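AlkZ (Streptomyces sahachiroi, PDB 5UUJ) belongs to the AlkZ-like DNA glycosylase family and is a largely helical protein with a mixed five-stranded beta sheet. Local coordinates at residues Q18-E23 against A53-A58; Q11-R16 against D288-G293; G102-P107 against L166-W171. One frame throughout, in Å; residues are numbered along the deposited sequence.

Contacts 1 and 2 adjoin, with centres 12 Å apart, and both draw on helix 9-19. Contact 2 uses the body of that helix and contact 1 its C-terminal end. Along the chain, contact 1 is nested inside the loop that contact 2 closes. A salt bridge joins them, Arg-55 NH1 to Asp-288 OD1 at 2.8 Å, and Leu-22 CD1 packs on Tyr-290 CD1 at 4.0 Å. Contact 3 lies on the opposite side of the chain's centre. Its centre is 34 Å from that of contact 1 and 30 Å from that of contact 2. The nearest atoms of contacts 2 and 3 are about 13 Å apart.

Contact 1: Q18-E23 against A53-A58; sequences QRQFLE and ALRQAA
Gln-20 O accepts a hydrogen bond from Arg-55 NE at 2.8 Å. The donor lies in the carbonyl plane, but the N-H...O angle is a bent 130°. A second, longer bond runs from Arg-55 NH2 to Gln-20 OE1 at 3.2 Å. Arg-55 thus grips one residue side-on with two nitrogens, taking its backbone and side-chain oxygens together. The two side chains lie side by side and point the same way, and the amide and guanidinium planes are only 13° apart. Gln-20 is extended beyond CG (chi2 179°), which carries its amide alongside the guanidinium edge. The other end of that amide, NE2, bonds to Ala-218 O.

The gripped carbonyl belongs to the residue just after the last turn of helix 9-19. A Schellman motif closes this helix, with Phe-21 at positive phi as its C-prime residue and Leu-22 N bonded to Met-17 O. Arg-55 itself sits in a type I beta turn, Ala-53 to Gln-56, after helix 45-53.

Leu-22 covers one face of the guanidinium, with CD2 3.9 Å from Arg-55 CZ. The same methyl touches Arg-55 CG at 3.8 Å. Phe-21 CB meets Arg-55 CB, while its ring leads away. A water lies 2.8 Å from both Phe-21 O and Arg-55 O and can bridge them. Arg-55 NH1 also has an anionic partner, Asp-288, in a salt bridge.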
loop_
_atom_site.group_PDB
_atom_site.type_symbol
_atom_site.label_atom_id
_atom_site.label_comp_id
_atom_site.label_asym_id
_atom_site.label_seq_id
_atom_site.Cartn_x
_atom_site.Cartn_y
_atom_site.Cartn_z
ATOM N N GLN A 18 -10.639 -7.844 -11.038
ATOM C CA GLN A 18 -10.244 -7.629 -12.418
ATOM C C GLN A 18 -9.252 -6.470 -12.479
ATOM O O GLN A 18 -8.196 -6.575 -13.103
ATOM C CB GLN A 18 -11.471 -7.361 -13.294
ATOM C CG GLN A 18 -11.150 -7.016 -14.735
ATOM C CD GLN A 18 -11.167 -5.517 -14.999
ATOM O OE1 GLN A 18 -10.154 -4.930 -15.381
ATOM N NE2 GLN A 18 -12.326 -4.894 -14.805
ATOM N N ARG A 19 -9.577 -5.375 -11.804
ATOM C CA ARG A 19 -8.712 -4.199 -11.801
ATOM C C ARG A 19 -7.371 -4.476 -11.121
ATOM O O ARG A 19 -6.361 -3.879 -11.485
ATOM C CB ARG A 19 -9.408 -3.024 -11.112
ATOM C CG ARG A 19 -10.699 -2.576 -11.783
ATOM C CD ARG A 19 -10.452 -1.959 -13.143
ATOM N NE ARG A 19 -9.629 -0.755 -13.063
ATOM C CZ ARG A 19 -9.116 -0.128 -14.115
ATOM N NH1 ARG A 19 -9.333 -0.586 -15.341
ATOM N NH2 ARG A 19 -8.381 0.961 -13.941
ATOM N N GLN A 20 -7.363 -5.385 -10.148
ATOM C CA GLN A 20 -6.162 -5.663 -9.359
ATOM C C GLN A 20 -5.341 -6.833 -9.906
ATOM O O GLN A 20 -4.459 -7.351 -9.218
ATOM C CB GLN A 20 -6.543 -5.948 -7.904
ATOM C CG GLN A 20 -7.107 -4.748 -7.164
ATOM C CD GLN A 20 -7.501 -5.082 -5.738
ATOM O OE1 GLN A 20 -6.853 -5.894 -5.075
ATOM N NE2 GLN A 20 -8.576 -4.465 -5.261
ATOM N N PHE A 21 -5.640 -7.239 -11.139
ATOM C CA PHE A 21 -4.917 -8.309 -11.827
ATOM C C PHE A 21 -5.008 -9.657 -11.112
ATOM O O PHE A 21 -4.107 -10.489 -11.236
ATOM C CB PHE A 21 -3.440 -7.933 -12.006
ATOM C CG PHE A 21 -3.223 -6.629 -12.715
ATOM C CD1 PHE A 21 -3.701 -6.436 -14.000
ATOM C CD2 PHE A 21 -2.525 -5.599 -12.104
ATOM C CE1 PHE A 21 -3.495 -5.237 -14.661
ATOM C CE2 PHE A 21 -2.315 -4.399 -12.760
ATOM C CZ PHE A 21 -2.801 -4.217 -14.039
ATOM N N LEU A 22 -6.093 -9.879 -10.379
ATOM C CA LEU A 22 -6.295 -11.148 -9.683
ATOM C C LEU A 22 -7.080 -12.150 -10.533
ATOM O O LEU A 22 -6.698 -13.316 -10.620
ATOM C CB LEU A 22 -7.005 -10.916 -8.347
ATOM C CG LEU A 22 -6.133 -10.272 -7.261
ATOM C CD1 LEU A 22 -6.965 -9.897 -6.045
ATOM C CD2 LEU A 22 -4.996 -11.195 -6.847
ATOM N N GLU A 23 -8.170 -11.698 -11.151
ATOM C CA GLU A 23 -8.972 -12.543 -12.042
ATOM C C GLU A 23 -9.639 -11.676 -13.111
ATOM O O GLU A 23 -10.392 -10.767 -12.772
ATOM C CB GLU A 23 -10.056 -13.306 -11.268
ATOM C CG GLU A 23 -9.554 -14.252 -10.184
ATOM C CD GLU A 23 -8.789 -15.445 -10.736
ATOM O OE1 GLU A 23 -9.061 -15.857 -11.886
ATOM O OE2 GLU A 23 -7.914 -15.969 -10.010
ATOM N N ALA A 53 3.925 -11.153 -7.358
ATOM C CA ALA A 53 4.089 -12.404 -8.096
ATOM C C ALA A 53 2.770 -13.153 -8.252
ATOM O O ALA A 53 2.523 -13.774 -9.287
ATOM C CB ALA A 53 5.113 -13.292 -7.409
ATOM N N LEU A 54 1.926 -13.099 -7.225
ATOM C CA LEU A 54 0.635 -13.774 -7.274
ATOM C C LEU A 54 -0.285 -13.132 -8.311
ATOM O O LEU A 54 -1.246 -13.749 -8.760
ATOM C CB LEU A 54 -0.032 -13.761 -5.899
ATOM C CG LEU A 54 0.591 -14.654 -4.819
ATOM C CD1 LEU A 54 -0.039 -14.364 -3.469
ATOM C CD2 LEU A 54 0.442 -16.123 -5.162
ATOM N N ARG A 55 0.017 -11.896 -8.693
ATOM C CA ARG A 55 -0.793 -11.173 -9.671
ATOM C C ARG A 55 -0.244 -11.332 -11.091
ATOM O O ARG A 55 -0.588 -10.567 -11.997
ATOM C CB ARG A 55 -0.877 -9.697 -9.279
ATOM C CG ARG A 55 -1.829 -9.461 -8.122
ATOM C CD ARG A 55 -1.810 -8.028 -7.652
ATOM N NE ARG A 55 -2.972 -7.719 -6.828
ATOM C CZ ARG A 55 -3.089 -8.029 -5.540
ATOM N NH1 ARG A 55 -2.112 -8.668 -4.912
ATOM N NH2 ARG A 55 -4.188 -7.699 -4.877
ATOM N N GLN A 56 0.602 -12.343 -11.271
ATOM C CA GLN A 56 1.163 -12.677 -12.575
ATOM C C GLN A 56 0.817 -14.117 -12.937
ATOM O O GLN A 56 1.041 -15.029 -12.143
ATOM C CB GLN A 56 2.678 -12.481 -12.569
ATOM C CG GLN A 56 3.102 -11.032 -12.370
ATOM C CD GLN A 56 4.567 -10.894 -12.007
ATOM O OE1 GLN A 56 5.146 -11.767 -11.360
ATOM N NE2 GLN A 56 5.175 -9.791 -12.422
ATOM N N ALA A 57 0.268 -14.308 -14.136
ATOM C CA ALA A 57 -0.147 -15.629 -14.607
ATOM C C ALA A 57 0.993 -16.627 -14.481
ATOM O O ALA A 57 0.786 -17.778 -14.101
ATOM C CB ALA A 57 -0.626 -15.553 -16.047
ATOM N N ALA A 58 2.195 -16.167 -14.811
ATOM C CA ALA A 58 3.417 -16.917 -14.565
ATOM C C ALA A 58 4.221 -16.170 -13.504
ATOM O O ALA A 58 5.009 -15.286 -13.840
ATOM C CB ALA A 58 4.223 -17.077 -15.846
HETATM O O HOH W 1 -2.742 -11.685 -13.335
#

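Contact 2: Q11-R16 against D288-G293; sequences QVFAWR and DQYLLG
Tyr-290 reaches across to Phe-13 in the main van der Waals contact between these segments. Its OH lies 3.7 Å from Phe-13 CD1 and at the same distance from Phe-13 CB. The approach to the Phe-13 ring is oblique, and the two side chains cross at about a right angle. The Tyr-290 ring is swung out from its own helix toward helix 9-19 by a chi1 of 180°. Arg-16 adds a looser touch, CB to Tyr-290 CE1 at 4.5 Å.

No hydrogen bond crosses the contact. The polar ends are held by other parts of the chain. Tyr-290 OH bonds to Gly-325 O, so the hydroxyl beside Phe-13 has a partner. Arg-16 NE and NH2 bond to Gly-220 O and Pro-221 O.

A capping bond closes the N-terminal end of helix 289-292. Asp-288 is its N-cap, and Asp-288 OD2 accepts from Tyr-290 N at 2.9 Å. This bond ties down the backbone of Tyr-290.

The contact is buried. It joins helix 9-19 near the N-terminus to the short helix 289-292, which follows strand 281-284 at the edge of the mixed sheet.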
loop_
_atom_site.group_PDB
_atom_site.type_symbol
_atom_site.label_atom_id
_atom_site.label_comp_id
_atom_site.label_asym_id
_atom_site.label_seq_id
_atom_site.Cartn_x
_atom_site.Cartn_y
_atom_site.Cartn_z
ATOM N N GLN A 11 -20.604 -8.271 -7.366
ATOM C CA GLN A 11 -20.217 -7.559 -8.580
ATOM C C GLN A 11 -18.969 -6.724 -8.316
ATOM O O GLN A 11 -17.997 -6.790 -9.066
ATOM C CB GLN A 11 -21.341 -6.658 -9.081
ATOM C CG GLN A 11 -22.427 -7.373 -9.851
ATOM C CD GLN A 11 -23.365 -6.405 -10.540
ATOM O OE1 GLN A 11 -24.058 -5.622 -9.885
ATOM N NE2 GLN A 11 -23.383 -6.441 -11.869
ATOM N N VAL A 12 -19.008 -5.940 -7.240
ATOM C CA VAL A 12 -17.897 -5.070 -6.873
ATOM C C VAL A 12 -16.618 -5.880 -6.661
ATOM O O VAL A 12 -15.552 -5.493 -7.136
ATOM C CB VAL A 12 -18.224 -4.254 -5.599
ATOM C CG1 VAL A 12 -16.981 -3.554 -5.044
ATOM C CG2 VAL A 12 -19.315 -3.229 -5.896
ATOM N N PHE A 13 -16.725 -7.007 -5.965
ATOM C CA PHE A 13 -15.557 -7.837 -5.682
ATOM C C PHE A 13 -14.921 -8.348 -6.969
ATOM O O PHE A 13 -13.698 -8.308 -7.126
ATOM C CB PHE A 13 -15.932 -9.022 -4.788
ATOM C CG PHE A 13 -16.446 -8.629 -3.433
ATOM C CD1 PHE A 13 -16.064 -7.433 -2.843
ATOM C CD2 PHE A 13 -17.318 -9.458 -2.749
ATOM C CE1 PHE A 13 -16.538 -7.077 -1.596
ATOM C CE2 PHE A 13 -17.796 -9.105 -1.498
ATOM C CZ PHE A 13 -17.405 -7.913 -0.924
ATOM N N ALA A 14 -15.756 -8.829 -7.885
ATOM C CA ALA A 14 -15.277 -9.329 -9.167
ATOM C C ALA A 14 -14.604 -8.217 -9.967
ATOM O O ALA A 14 -13.562 -8.430 -10.587
ATOM C CB ALA A 14 -16.420 -9.932 -9.961
ATOM N N TRP A 15 -15.204 -7.031 -9.950
ATOM C CA TRP A 15 -14.661 -5.899 -10.687
ATOM C C TRP A 15 -13.317 -5.474 -10.102
ATOM O O TRP A 15 -12.359 -5.235 -10.838
ATOM C CB TRP A 15 -15.640 -4.725 -10.673
ATOM C CG TRP A 15 -15.137 -3.549 -11.446
ATOM C CD1 TRP A 15 -15.212 -3.365 -12.796
ATOM C CD2 TRP A 15 -14.470 -2.395 -10.920
ATOM N NE1 TRP A 15 -14.631 -2.171 -13.142
ATOM C CE2 TRP A 15 -14.167 -1.556 -12.009
ATOM C CE3 TRP A 15 -14.098 -1.993 -9.635
ATOM C CZ2 TRP A 15 -13.511 -0.336 -11.853
ATOM C CZ3 TRP A 15 -13.447 -0.778 -9.482
ATOM C CH2 TRP A 15 -13.162 0.034 -10.585
ATOM N N ARG A 16 -13.250 -5.392 -8.775
ATOM C CA ARG A 16 -12.004 -5.053 -8.093
ATOM C C ARG A 16 -10.902 -6.050 -8.438
ATOM O O ARG A 16 -9.770 -5.659 -8.720
ATOM C CB ARG A 16 -12.210 -5.010 -6.578
ATOM C CG ARG A 16 -12.969 -3.791 -6.085
ATOM C CD ARG A 16 -13.282 -3.891 -4.605
ATOM N NE ARG A 16 -13.980 -2.706 -4.114
ATOM C CZ ARG A 16 -14.500 -2.590 -2.895
ATOM N NH1 ARG A 16 -14.408 -3.591 -2.032
ATOM N NH2 ARG A 16 -15.119 -1.474 -2.543
ATOM N N ASP A 288 -2.030 -7.918 1.996
ATOM C CA ASP A 288 -2.367 -7.741 0.590
ATOM C C ASP A 288 -3.275 -6.539 0.366
ATOM O O ASP A 288 -4.194 -6.274 1.144
ATOM C CB ASP A 288 -3.028 -8.992 0.019
ATOM C CG ASP A 288 -3.115 -8.951 -1.495
ATOM O OD1 ASP A 288 -2.093 -9.241 -2.150
ATOM O OD2 ASP A 288 -4.192 -8.614 -2.030
ATOM N N GLN A 289 -3.004 -5.823 -0.720
ATOM C CA GLN A 289 -3.745 -4.621 -1.072
ATOM C C GLN A 289 -5.236 -4.871 -1.289
ATOM O O GLN A 289 -6.041 -3.957 -1.115
ATOM C CB GLN A 289 -3.142 -3.990 -2.328
ATOM C CG GLN A 289 -1.797 -3.314 -2.101
ATOM C CD GLN A 289 -1.885 -2.135 -1.144
ATOM O OE1 GLN A 289 -2.396 -1.072 -1.494
ATOM N NE2 GLN A 289 -1.387 -2.324 0.072
ATOM N N TYR A 290 -5.611 -6.089 -1.671
ATOM C CA TYR A 290 -7.029 -6.406 -1.834
ATOM C C TYR A 290 -7.765 -6.143 -0.523
ATOM O O TYR A 290 -8.921 -5.716 -0.517
ATOM C CB TYR A 290 -7.240 -7.859 -2.271
ATOM C CG TYR A 290 -8.702 -8.198 -2.435
ATOM C CD1 TYR A 290 -9.395 -7.837 -3.585
ATOM C CD2 TYR A 290 -9.403 -8.850 -1.427
ATOM C CE1 TYR A 290 -10.741 -8.126 -3.730
ATOM C CE2 TYR A 290 -10.744 -9.143 -1.565
ATOM C CZ TYR A 290 -11.409 -8.780 -2.719
ATOM O OH TYR A 290 -12.746 -9.072 -2.862
ATOM N N LEU A 291 -7.069 -6.391 0.582
ATOM C CA LEU A 291 -7.600 -6.154 1.917
ATOM C C LEU A 291 -7.397 -4.716 2.369
ATOM O O LEU A 291 -8.320 -4.079 2.881
ATOM C CB LEU A 291 -6.928 -7.091 2.923
ATOM C CG LEU A 291 -7.772 -8.170 3.596
ATOM C CD1 LEU A 291 -6.905 -8.934 4.579
ATOM C CD2 LEU A 291 -8.982 -7.581 4.305
ATOM N N LEU A 292 -6.180 -4.211 2.190
ATOM C CA LEU A 292 -5.794 -2.928 2.765
ATOM C C LEU A 292 -6.418 -1.744 2.036
ATOM O O LEU A 292 -6.539 -0.658 2.604
ATOM C CB LEU A 292 -4.271 -2.782 2.771
ATOM C CG LEU A 292 -3.486 -3.790 3.615
ATOM C CD1 LEU A 292 -2.015 -3.399 3.640
ATOM C CD2 LEU A 292 -4.035 -3.901 5.032
ATOM N N GLY A 293 -6.813 -1.950 0.785
ATOM C CA GLY A 293 -7.480 -0.905 0.030
ATOM C C GLY A 293 -8.756 -0.473 0.732
ATOM O O GLY A 293 -8.839 0.644 1.239
#

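Contact 3: G102-P107 against L166-W171; sequences GSWLKP and LKPLAW
This is a buried, largely aromatic contact between the loop after helix 91-100 and one side of helix 162-172. Trp-104 and Pro-168 form its centre. Pro-168 CB lies over one face of the Trp-104 indole and makes a CH-pi contact with the six-membered ring. It stands 4.1 Å from that ring's centroid and 23° off the normal. Pro-168 CG reaches further back, to Trp-104 CB at 3.8 Å. With chi1 at 68°, the Trp-104 indole is held against Pro-168 and turns its opposite face to its own loop. That face is covered by Gly-102 CA and Leu-105 CG, both offset toward the rim. The indole is therefore sandwiched between its own loop and the proline of the helix.

The loop carries a short 3-10 segment, 103-105, and Lys-106 stands at the N-cap position of helix 107-113. Gly-102, with positive phi, is the first residue to leave helix 91-100. On the other side, helix 162-172 is kinked where the nitrogens of Lys-167 and Pro-168 lack bonds to the preceding turn. Proline has no N-H to bond to that turn, which is consistent with the kink.

Trp-171, one turn further along, presents its edge. Trp-104 CZ3 comes near the plane of that ring, 3.9 Å from Trp-171 CE3. Ser-103 OG meets the same edge, 3.2 Å from Trp-171 CZ3 and 3.5 Å from CH2 of that residue. No hydrogen bond joins the two segments. Trp-171 NE1 bonds instead to Ala-78 O, which helps fix the indole in place. Met-98 and Ala-99 of helix 91-100 also touch Trp-171, and Val-120 of helix 117-130 touches Trp-104.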
loop_
_atom_site.group_PDB
_atom_site.type_symbol
_atom_site.label_atom_id
_atom_site.label_comp_id
_atom_site.label_asym_id
_atom_site.label_seq_id
_atom_site.Cartn_x
_atom_site.Cartn_y
_atom_site.Cartn_z
ATOM N N GLY A 102 -0.069 17.055 7.867
ATOM C CA GLY A 102 0.676 17.804 8.868
ATOM C C GLY A 102 0.699 17.124 10.223
ATOM O O GLY A 102 0.531 17.772 11.255
ATOM N N SER A 103 0.903 15.810 10.214
ATOM C CA SER A 103 0.869 15.010 11.433
ATOM C C SER A 103 1.952 15.422 12.425
ATOM O O SER A 103 1.769 15.311 13.638
ATOM C CB SER A 103 1.026 13.530 11.097
ATOM O OG SER A 103 2.309 13.276 10.555
ATOM N N TRP A 104 3.080 15.889 11.903
ATOM C CA TRP A 104 4.220 16.242 12.736
ATOM C C TRP A 104 4.050 17.615 13.384
ATOM O O TRP A 104 4.878 18.034 14.194
ATOM C CB TRP A 104 5.508 16.207 11.912
ATOM C CG TRP A 104 5.584 17.289 10.880
ATOM C CD1 TRP A 104 6.198 18.504 11.009
ATOM C CD2 TRP A 104 5.023 17.264 9.560
ATOM N NE1 TRP A 104 6.055 19.233 9.853
ATOM C CE2 TRP A 104 5.339 18.494 8.948
ATOM C CE3 TRP A 104 4.289 16.318 8.835
ATOM C CZ2 TRP A 104 4.942 18.806 7.649
ATOM C CZ3 TRP A 104 3.894 16.631 7.545
ATOM C CH2 TRP A 104 4.223 17.865 6.965
ATOM N N LEU A 105 2.974 18.311 13.030
ATOM C CA LEU A 105 2.689 19.623 13.600
ATOM C C LEU A 105 1.941 19.501 14.925
ATOM O O LEU A 105 1.869 20.460 15.695
ATOM C CB LEU A 105 1.867 20.468 12.623
ATOM C CG LEU A 105 2.520 20.816 11.284
ATOM C CD1 LEU A 105 1.556 21.632 10.443
ATOM C CD2 LEU A 105 3.827 21.572 11.484
ATOM N N LYS A 106 1.382 18.324 15.187
ATOM C CA LYS A 106 0.609 18.119 16.403
ATOM C C LYS A 106 1.524 18.104 17.627
ATOM O O LYS A 106 2.612 17.531 17.577
ATOM C CB LYS A 106 -0.193 16.818 16.319
ATOM C CG LYS A 106 -1.331 16.879 15.303
ATOM C CD LYS A 106 -2.379 15.789 15.518
ATOM C CE LYS A 106 -2.037 14.500 14.788
ATOM N NZ LYS A 106 -3.242 13.639 14.595
ATOM N N PRO A 107 1.094 18.753 18.726
ATOM C CA PRO A 107 1.853 18.711 19.983
ATOM C C PRO A 107 2.269 17.294 20.383
ATOM O O PRO A 107 3.405 17.095 20.809
ATOM C CB PRO A 107 0.869 19.301 20.997
ATOM C CG PRO A 107 0.058 20.263 20.197
ATOM C CD PRO A 107 -0.070 19.657 18.822
ATOM N N LEU A 166 11.784 10.615 10.073
ATOM C CA LEU A 166 12.060 10.576 8.640
ATOM C C LEU A 166 10.796 10.714 7.794
ATOM O O LEU A 166 10.869 11.032 6.608
ATOM C CB LEU A 166 12.785 9.271 8.272
ATOM C CG LEU A 166 12.021 7.946 8.422
ATOM C CD1 LEU A 166 11.153 7.635 7.212
ATOM C CD2 LEU A 166 12.980 6.787 8.660
ATOM N N LYS A 167 9.636 10.462 8.391
ATOM C CA LYS A 167 8.407 10.352 7.609
ATOM C C LYS A 167 7.962 11.679 6.980
ATOM O O LYS A 167 7.594 11.702 5.805
ATOM C CB LYS A 167 7.295 9.757 8.476
ATOM C CG LYS A 167 7.608 8.332 8.902
ATOM C CD LYS A 167 6.411 7.599 9.477
ATOM C CE LYS A 167 6.807 6.186 9.881
ATOM N NZ LYS A 167 5.656 5.377 10.339
ATOM N N PRO A 168 7.994 12.786 7.744
ATOM C CA PRO A 168 7.724 14.074 7.093
ATOM C C PRO A 168 8.671 14.352 5.927
ATOM O O PRO A 168 8.264 14.931 4.917
ATOM C CB PRO A 168 7.941 15.091 8.217
ATOM C CG PRO A 168 7.677 14.336 9.463
ATOM C CD PRO A 168 8.085 12.915 9.208
ATOM N N LEU A 169 9.923 13.932 6.070
ATOM C CA LEU A 169 10.918 14.123 5.022
ATOM C C LEU A 169 10.576 13.274 3.804
ATOM O O LEU A 169 10.706 13.726 2.666
ATOM C CB LEU A 169 12.318 13.777 5.534
ATOM C CG LEU A 169 13.123 14.901 6.194
ATOM C CD1 LEU A 169 12.320 15.620 7.256
ATOM C CD2 LEU A 169 14.404 14.342 6.797
ATOM N N ALA A 170 10.135 12.042 4.046
ATOM C CA ALA A 170 9.712 11.167 2.960
ATOM C C ALA A 170 8.528 11.796 2.240
ATOM O O ALA A 170 8.506 11.871 1.016
ATOM C CB ALA A 170 9.350 9.786 3.488
ATOM N N TRP A 171 7.558 12.272 3.014
ATOM C CA TRP A 171 6.351 12.874 2.461
ATOM C C TRP A 171 6.651 14.141 1.668
ATOM O O TRP A 171 5.935 14.464 0.722
ATOM C CB TRP A 171 5.357 13.190 3.579
ATOM C CG TRP A 171 4.795 11.976 4.250
ATOM C CD1 TRP A 171 4.854 10.685 3.805
ATOM C CD2 TRP A 171 4.090 11.939 5.493
ATOM N NE1 TRP A 171 4.222 9.850 4.692
ATOM C CE2 TRP A 171 3.745 10.595 5.738
ATOM C CE3 TRP A 171 3.710 12.912 6.420
ATOM C CZ2 TRP A 171 3.043 10.202 6.876
ATOM C CZ3 TRP A 171 3.012 12.519 7.547
ATOM C CH2 TRP A 171 2.687 11.177 7.765
#